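Local coordinates for protein fructose-bisphosphate aldolase (Thermus caldophilus, PDB 2FJK) that belongs to the class II aldolase family of TIM-barrel proteins and carries a bound 1,3-dihydroxyacetonephosphate in its pocket, at residues Val64-Leu67 / Ala68-Ala71; Ser104-Asp107 / Phe108-Val112; Gly233-Pro236 / Glu237-Lys240; Ser294-Leu298 / Phe299-Gly303. One frame throughout, in Å; residues are numbered along the deposited sequence.

Contact 1 of 4, residues Val64-Leu67 / Ala68-Ala71; sequences VVAL and AQEA
Val-65 and Gln-69 meet one turn apart at the C-terminal end of the helix that begins at residue 50, a peripheral helix of the TIM-barrel fold that leads into strand 75-78. The backbone bonds come first. Gln-69 N donates to Val-65 O at 3.0 Å with a fairly straight N-H (155°). Farther on, Ala-71 N reaches Leu-67 O at 2.8 Å, a more bent bond whose donor is tilted from the carbonyl plane, and Ala-71 CB lies 3.4 Å from the same Leu-67 O. Leu-67 has a positive phi (74°), and the model is overcrowded around Ala-66 O and Ala-68 N, so the path of the chain between these two bonds is doubtful in detail.

The apolar contacts face two ways. The Ala-68 methyl turns to Leu-2, Val-75 and Val-77 on strands 2-3 and 75-78. Leu-67 packs instead on Leu-34 of helix 27-38 and on Ala-59 of a second subunit.

Charge enters through Glu-70. Its CB rests 3.8 Å from Leu-67 O, and its extended chain carries the carboxylate to salt bridges with Arg-58 and Arg-62 of the second subunit, which tie this helix end into the tetramer. Gln-69 stretches its chain back along the turn (chi2 175°) and crosses Val-65 at a slant. Its amide lies across the start of that turn: Gln-69 NE2 stands 3.8 Å from Val-65 CG1, and OE1 lies 3.6 Å from Ala-66 CA.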
# COMPACT_ATOMS: atom_id res chain seq x y z
N VAL A 64 6.55 -7.50 -4.06
CA VAL A 64 7.83 -7.08 -4.61
C VAL A 64 7.95 -5.55 -4.73
O VAL A 64 8.99 -4.98 -4.39
CB VAL A 64 8.08 -7.75 -5.98
CG1 VAL A 64 9.31 -7.18 -6.64
CG2 VAL A 64 8.27 -9.25 -5.78
N VAL A 65 6.91 -4.88 -5.22
CA VAL A 65 6.94 -3.43 -5.34
C VAL A 65 7.10 -2.88 -3.92
O VAL A 65 8.01 -2.09 -3.65
CB VAL A 65 5.64 -2.87 -5.97
CG1 VAL A 65 5.75 -1.35 -6.16
CG2 VAL A 65 5.38 -3.56 -7.31
N ALA A 66 6.22 -3.29 -3.02
CA ALA A 66 6.35 -2.88 -1.63
C ALA A 66 7.65 -3.62 -1.32
O ALA A 66 8.09 -4.41 -2.14
CB ALA A 66 5.19 -3.41 -0.80
N LEU A 67 8.27 -3.39 -0.18
CA LEU A 67 9.55 -4.06 0.07
C LEU A 67 10.62 -3.39 -0.78
O LEU A 67 11.64 -2.95 -0.26
CB LEU A 67 9.49 -5.56 -0.24
CG LEU A 67 8.75 -6.46 0.76
CD1 LEU A 67 9.14 -7.90 0.49
CD2 LEU A 67 9.11 -6.09 2.17
N ALA A 68 10.42 -3.31 -2.09
CA ALA A 68 11.40 -2.64 -2.95
C ALA A 68 11.46 -1.19 -2.48
O ALA A 68 12.54 -0.61 -2.30
CB ALA A 68 10.97 -2.68 -4.43
N GLN A 69 10.28 -0.61 -2.27
CA GLN A 69 10.14 0.76 -1.80
C GLN A 69 10.79 0.87 -0.41
O GLN A 69 11.63 1.74 -0.18
CB GLN A 69 8.66 1.13 -1.68
CG GLN A 69 7.82 0.71 -2.88
CD GLN A 69 6.33 0.97 -2.70
OE1 GLN A 69 5.74 0.64 -1.66
NE2 GLN A 69 5.71 1.56 -3.71
N GLU A 70 10.38 -0.02 0.49
CA GLU A 70 10.88 -0.05 1.86
C GLU A 70 12.38 -0.25 2.01
O GLU A 70 12.97 0.20 3.00
CB GLU A 70 10.15 -1.14 2.67
CG GLU A 70 8.77 -0.75 3.15
CD GLU A 70 8.02 -1.90 3.82
OE1 GLU A 70 8.51 -2.44 4.83
OE2 GLU A 70 6.93 -2.26 3.33
N ALA A 71 13.01 -0.91 1.03
CA ALA A 71 14.45 -1.18 1.08
C ALA A 71 15.31 0.07 1.26
O ALA A 71 14.94 1.16 0.82
CB ALA A 71 14.87 -1.92 -0.17

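Contact 2 of 4, residues Ser104-Asp107 / Phe108-Val112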
# COMPACT_ATOMS: atom_id res chain seq x y z
N SER A 104 13.48 -10.96 -30.13
CA SER A 104 14.77 -11.24 -30.73
C SER A 104 14.65 -12.27 -31.84
O SER A 104 15.43 -12.26 -32.79
CB SER A 104 15.75 -11.74 -29.67
OG SER A 104 15.41 -13.05 -29.26
N HIS A 105 13.67 -13.16 -31.73
CA HIS A 105 13.44 -14.21 -32.72
C HIS A 105 12.81 -13.68 -34.01
O HIS A 105 12.83 -14.35 -35.03
CB HIS A 105 12.55 -15.30 -32.14
CG HIS A 105 11.28 -14.78 -31.53
ND1 HIS A 105 11.26 -14.10 -30.33
CD2 HIS A 105 10.00 -14.81 -31.97
CE1 HIS A 105 10.02 -13.74 -30.05
NE2 HIS A 105 9.23 -14.16 -31.03
N GLU A 106 12.24 -12.48 -33.96
CA GLU A 106 11.60 -11.87 -35.13
C GLU A 106 12.62 -11.11 -35.98
O GLU A 106 13.71 -10.78 -35.50
CB GLU A 106 10.50 -10.90 -34.68
CG GLU A 106 9.38 -11.56 -33.91
CD GLU A 106 8.21 -11.90 -34.79
OE1 GLU A 106 8.42 -12.12 -36.00
OE2 GLU A 106 7.07 -11.95 -34.28
N ASP A 107 12.27 -10.84 -37.23
CA ASP A 107 13.17 -10.10 -38.10
C ASP A 107 13.40 -8.73 -37.48
O ASP A 107 12.62 -8.29 -36.62
CB ASP A 107 12.60 -9.97 -39.52
CG ASP A 107 11.14 -9.61 -39.52
OD1 ASP A 107 10.75 -8.74 -38.73
OD2 ASP A 107 10.37 -10.20 -40.33
N PHE A 108 14.45 -8.05 -37.92
CA PHE A 108 14.80 -6.74 -37.39
C PHE A 108 13.68 -5.71 -37.35
O PHE A 108 13.47 -5.06 -36.33
CB PHE A 108 15.98 -6.15 -38.18
CG PHE A 108 16.66 -5.00 -37.48
CD1 PHE A 108 17.45 -5.23 -36.36
CD2 PHE A 108 16.50 -3.70 -37.94
CE1 PHE A 108 18.09 -4.18 -35.72
CE2 PHE A 108 17.14 -2.64 -37.30
CZ PHE A 108 17.94 -2.88 -36.19
N GLU A 109 12.96 -5.54 -38.46
CA GLU A 109 11.89 -4.55 -38.51
C GLU A 109 10.76 -4.83 -37.52
O GLU A 109 10.22 -3.91 -36.91
CB GLU A 109 11.32 -4.44 -39.93
CG GLU A 109 12.24 -3.76 -40.94
CD GLU A 109 12.64 -2.35 -40.52
OE1 GLU A 109 11.75 -1.55 -40.18
OE2 GLU A 109 13.86 -2.05 -40.53
N THR A 110 10.39 -6.10 -37.38
CA THR A 110 9.32 -6.46 -36.45
C THR A 110 9.79 -6.27 -35.00
O THR A 110 9.01 -5.88 -34.14
CB THR A 110 8.86 -7.91 -36.65
OG1 THR A 110 8.42 -8.07 -38.01
CG2 THR A 110 7.69 -8.25 -35.72
N ASN A 111 11.06 -6.56 -34.75
CA ASN A 111 11.63 -6.42 -33.41
C ASN A 111 11.56 -4.94 -33.06
O ASN A 111 10.99 -4.57 -32.04
CB ASN A 111 13.09 -6.88 -33.40
CG ASN A 111 13.65 -7.03 -32.00
OD1 ASN A 111 13.13 -6.47 -31.04
ND2 ASN A 111 14.74 -7.79 -31.87
N VAL A 112 12.13 -4.12 -33.94
CA VAL A 112 12.14 -2.67 -33.78
C VAL A 112 10.72 -2.16 -33.58
O VAL A 112 10.46 -1.36 -32.68
CB VAL A 112 12.73 -1.97 -35.01
CG1 VAL A 112 12.45 -0.47 -34.94
CG2 VAL A 112 14.23 -2.22 -35.08
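Asp-107 reaches forward to Thr-110 from the residue just before helix 108-124. Its CG stands between the backbone N and the carbonyl carbon (chi1 44°), a cramped rotamer that swings the carboxylate over the first turn. There OD1 takes two donors. Thr-110 N meets Asp-107 OD1 at 3.0 Å, nearly in line with the C-O bond. The hydroxyl Thr-110 OG1 gives Asp-107 OD1 a short 2.5 Å bond on the syn side, that of the other carboxylate oxygen. Both grips hold the carboxylate in one rotation.

Thr-110 is turned to match. With chi1 at -58°, OG1 lies beside its own backbone N, where both can serve the same oxygen, and CG2 is sent the other way, to Glu-106. Glu-106 bends sharply at chi2 and crosses this methyl at an angle, so that its CD comes within 3.8 Å of Thr-110 CG2.

Asn-111 extends away from its backbone N (chi1 -168°), which carries its amide inward, toward strand 128-133. Its ND2 donates to Glu-132 O, joining the helix to that strand, and passes 3.6 Å from Ser-104 CA. The Ser-104 hydroxyl is bonded to Asp-102.

The helix itself opens with the Asn-111 N to Asp-107 O bond, 3.0 Å long. Phe-108 packs on Glu-157 and Leu-133. An aspartate accepting from the N-H three residues on is the classic N-cap; here it starts the helix that follows strand 98-101, a strand-to-helix junction of the TIM barrel.

Contact 3 of 4, residues Gly233-Pro236 / Glu237-Lys240; sequences GIHP and EDIK
His-235 and Glu-237 are set side by side by their first torsions: His-235 CG lies opposite its backbone N (chi1 -168°), while Glu-237 CG falls beside its own N and the chain bends again at chi2. His-235 is the N-cap residue of helix 236-244 in this TIM-barrel protein, and Pro-236 opens the first turn. The imidazole and the carboxylate point the same way with their planes 61° apart. Glu-237 CB sits in the plane of the ring, at its edge, 3.2 Å from His-235 CD2, and Pro-236 CD lies over one face toward the rim.

The first helical bonds start here. His-235 O accepts from Ile-239 N at 3.1 Å and, weakly, from Asp-238 N. Lys-240 N then reaches Pro-236 O at 3.0 Å, in the carbonyl plane. The extended Lys-240 side chain runs back to a salt bridge with Glu-237 OE2.

Beneath the turn the apolar side is closed by Ile-234, whose CG2 meets Ile-239 CD1 at 4.0 Å, the two side chains crossing at about a right angle. The Ile-234 side chain, about 6 Å from the bound 1,3-dihydroxyacetonephosphate, also touches the pocket residue Lys-182. Asp-238 is gripped from outside, OD1 by His-191 and OD2 by a salt bridge to Arg-186. A water takes the place of one capping-box bond: it accepts from His-235 N at 2.8 Å and donates to Asp-238 OD2 at 2.8 Å.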
# COMPACT_ATOMS: atom_id res chain seq x y z
N GLY A 233 28.09 -23.85 -16.34
CA GLY A 233 27.64 -22.47 -16.35
C GLY A 233 28.69 -21.55 -16.92
O GLY A 233 29.74 -22.01 -17.34
N ILE A 234 28.40 -20.25 -16.92
CA ILE A 234 29.34 -19.26 -17.44
C ILE A 234 30.47 -19.06 -16.44
O ILE A 234 30.24 -18.90 -15.23
CB ILE A 234 28.66 -17.90 -17.70
CG1 ILE A 234 27.43 -18.08 -18.61
CG2 ILE A 234 29.65 -16.94 -18.34
CD1 ILE A 234 27.72 -18.72 -19.93
N HIS A 235 31.70 -19.09 -16.94
CA HIS A 235 32.88 -18.93 -16.11
C HIS A 235 32.96 -17.56 -15.44
O HIS A 235 32.73 -16.54 -16.09
CB HIS A 235 34.14 -19.15 -16.95
CG HIS A 235 35.38 -19.29 -16.14
ND1 HIS A 235 35.72 -20.45 -15.48
CD2 HIS A 235 36.35 -18.39 -15.83
CE1 HIS A 235 36.84 -20.27 -14.81
NE2 HIS A 235 37.25 -19.03 -15.00
N PRO A 236 33.28 -17.53 -14.14
CA PRO A 236 33.39 -16.28 -13.39
C PRO A 236 34.27 -15.22 -14.06
O PRO A 236 33.92 -14.04 -14.11
CB PRO A 236 33.96 -16.73 -12.04
CG PRO A 236 33.37 -18.09 -11.88
CD PRO A 236 33.52 -18.69 -13.27
N GLU A 237 35.41 -15.65 -14.58
CA GLU A 237 36.32 -14.71 -15.24
C GLU A 237 35.66 -14.07 -16.46
O GLU A 237 35.87 -12.88 -16.73
CB GLU A 237 37.62 -15.42 -15.63
CG GLU A 237 38.42 -15.93 -14.43
CD GLU A 237 38.75 -14.83 -13.42
OE1 GLU A 237 39.29 -13.78 -13.84
OE2 GLU A 237 38.47 -15.01 -12.21
N ASP A 238 34.86 -14.83 -17.19
CA ASP A 238 34.16 -14.29 -18.35
C ASP A 238 33.16 -13.25 -17.88
O ASP A 238 32.91 -12.26 -18.57
CB ASP A 238 33.46 -15.39 -19.14
CG ASP A 238 34.43 -16.18 -20.00
OD1 ASP A 238 35.24 -15.52 -20.70
OD2 ASP A 238 34.38 -17.42 -19.99
N ILE A 239 32.59 -13.48 -16.71
CA ILE A 239 31.64 -12.52 -16.16
C ILE A 239 32.40 -11.21 -15.84
O ILE A 239 31.92 -10.12 -16.12
CB ILE A 239 30.97 -13.06 -14.87
CG1 ILE A 239 30.04 -14.23 -15.22
CG2 ILE A 239 30.19 -11.94 -14.16
CD1 ILE A 239 28.81 -13.84 -16.03
N LYS A 240 33.59 -11.34 -15.28
CA LYS A 240 34.38 -10.16 -14.93
C LYS A 240 34.78 -9.32 -16.14
O LYS A 240 34.61 -8.10 -16.14
CB LYS A 240 35.64 -10.58 -14.16
CG LYS A 240 35.39 -11.00 -12.72
CD LYS A 240 36.68 -11.46 -12.08
CE LYS A 240 36.47 -11.86 -10.63
NZ LYS A 240 37.73 -12.36 -10.01
O HOH W 1 32.35 -19.36 -19.65

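Contact 4 of 4, residues Ser294-Leu298 / Phe299-Gly303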
# COMPACT_ATOMS: atom_id res chain seq x y z
N SER A 294 27.46 -13.81 -2.83
CA SER A 294 28.68 -14.09 -3.60
C SER A 294 28.53 -13.54 -5.02
O SER A 294 29.49 -13.03 -5.61
CB SER A 294 28.98 -15.59 -3.62
OG SER A 294 27.94 -16.35 -4.21
N ARG A 295 27.32 -13.61 -5.55
CA ARG A 295 27.02 -13.10 -6.88
C ARG A 295 27.35 -11.61 -6.92
O ARG A 295 27.97 -11.12 -7.87
CB ARG A 295 25.53 -13.30 -7.17
CG ARG A 295 25.20 -13.50 -8.62
CD ARG A 295 25.93 -14.70 -9.17
NE ARG A 295 25.57 -14.90 -10.56
CZ ARG A 295 26.32 -15.54 -11.44
NH1 ARG A 295 27.50 -16.05 -11.10
NH2 ARG A 295 25.90 -15.65 -12.69
N MSE A 296 26.91 -10.89 -5.90
CA MSE A 296 27.18 -9.46 -5.81
C MSE A 296 28.68 -9.19 -5.65
O MSE A 296 29.17 -8.16 -6.10
CB MSE A 296 26.39 -8.84 -4.64
CG MSE A 296 24.89 -8.96 -4.80
SE MSE A 296 23.90 -8.42 -3.25
CE MSE A 296 23.94 -10.02 -2.23
N GLU A 297 29.40 -10.11 -5.01
CA GLU A 297 30.85 -9.96 -4.85
C GLU A 297 31.52 -10.07 -6.21
O GLU A 297 32.45 -9.35 -6.52
CB GLU A 297 31.43 -11.06 -3.96
CG GLU A 297 31.12 -10.96 -2.50
CD GLU A 297 31.93 -11.95 -1.69
OE1 GLU A 297 31.83 -13.16 -1.97
OE2 GLU A 297 32.66 -11.51 -0.78
N LEU A 298 31.04 -11.01 -7.02
CA LEU A 298 31.58 -11.23 -8.35
C LEU A 298 31.25 -10.05 -9.26
O LEU A 298 32.05 -9.68 -10.12
CB LEU A 298 31.01 -12.52 -8.94
CG LEU A 298 31.36 -12.87 -10.38
CD1 LEU A 298 32.87 -13.03 -10.53
CD2 LEU A 298 30.64 -14.16 -10.77
N PHE A 299 30.08 -9.45 -9.06
CA PHE A 299 29.64 -8.33 -9.88
C PHE A 299 30.26 -6.99 -9.50
O PHE A 299 30.25 -6.05 -10.29
CB PHE A 299 28.11 -8.21 -9.85
CG PHE A 299 27.38 -9.42 -10.40
CD1 PHE A 299 28.05 -10.36 -11.18
CD2 PHE A 299 26.02 -9.59 -10.16
CE1 PHE A 299 27.36 -11.46 -11.71
CE2 PHE A 299 25.32 -10.68 -10.69
CZ PHE A 299 26.00 -11.62 -11.46
N GLY A 300 30.79 -6.89 -8.28
CA GLY A 300 31.39 -5.64 -7.85
C GLY A 300 30.38 -4.59 -7.42
O GLY A 300 30.68 -3.39 -7.45
N SER A 301 29.19 -5.02 -7.02
CA SER A 301 28.16 -4.09 -6.58
C SER A 301 28.17 -3.95 -5.05
O SER A 301 27.35 -3.23 -4.47
CB SER A 301 26.78 -4.59 -7.02
OG SER A 301 26.43 -5.76 -6.31
N VAL A 302 29.09 -4.64 -4.39
CA VAL A 302 29.16 -4.56 -2.94
C VAL A 302 29.52 -3.13 -2.53
O VAL A 302 30.57 -2.62 -2.93
CB VAL A 302 30.22 -5.52 -2.37
CG1 VAL A 302 30.28 -5.41 -0.86
CG2 VAL A 302 29.89 -6.95 -2.79
N GLY A 303 28.64 -2.48 -1.78
CA GLY A 303 28.89 -1.12 -1.32
C GLY A 303 28.62 -0.01 -2.33
O GLY A 303 28.95 1.15 -2.09
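Arg-295 and Phe-299, one turn apart at the end of helix 277-299, cross at a slant, with the guanidinium and ring planes 56° apart. Both the aliphatic chain and the guanidinium touch: Arg-295 CG lies 3.5 Å and NE 3.4 Å from Phe-299 CZ. The arginine bends at chi2 (59°), which brings the chain to the CZ rim of the ring, so that this rim stands over one face of the guanidinium. The phenyl also lies with one face over Arg-295 O, 3.1 Å above the plane, while Phe-299 N donates to that same oxygen.

The backbone closes as a Schellman motif. Ser-301 N reaches back to Met-296 O at 3.3 Å, the inner Gly-300 N to Glu-297 O bond is long and weak, and Gly-300 takes a positive phi (78°) suited to glycine. Val-302 then doubles back: its CG2 approaches Glu-297 CA at 3.8 Å and, more loosely, the CB of Met-296, a selenomethionine. Ser-301 OG comes 3.5 Å from Met-296 CB, its polar partner being Ser-42.

Phe-299 is also covered by Ile-243 and Ile-250. Arg-295 NE donates to Thr-252, a residue lining the 1,3-dihydroxyacetonephosphate pocket, with the arginine about 7 Å from the ligand. Holding Thr-252 by a hydrogen bond and carrying the ring's rim over its face, the guanidinium is probably limited in its rotation.

All four contacts lie at helix ends: contacts 2 and 3 open helices, contacts 1 and 4 close them. Contact 2 is the surface one, capped by a charged side chain; the others are partly buried. Contacts 3 and 4 share a place, their centres about 13 Å apart, where Ile-239 of one packs on Leu-298 and Phe-299 of the other beside the ligand pocket. There apolar side chains join two helices, while the polar groups pair with one another, with water and with other residues nearby. Contact 1 lies opposite contact 3 across the chain's centre, and of the four it alone touches other subunits, through glutamate-arginine salt bridges as well as packing.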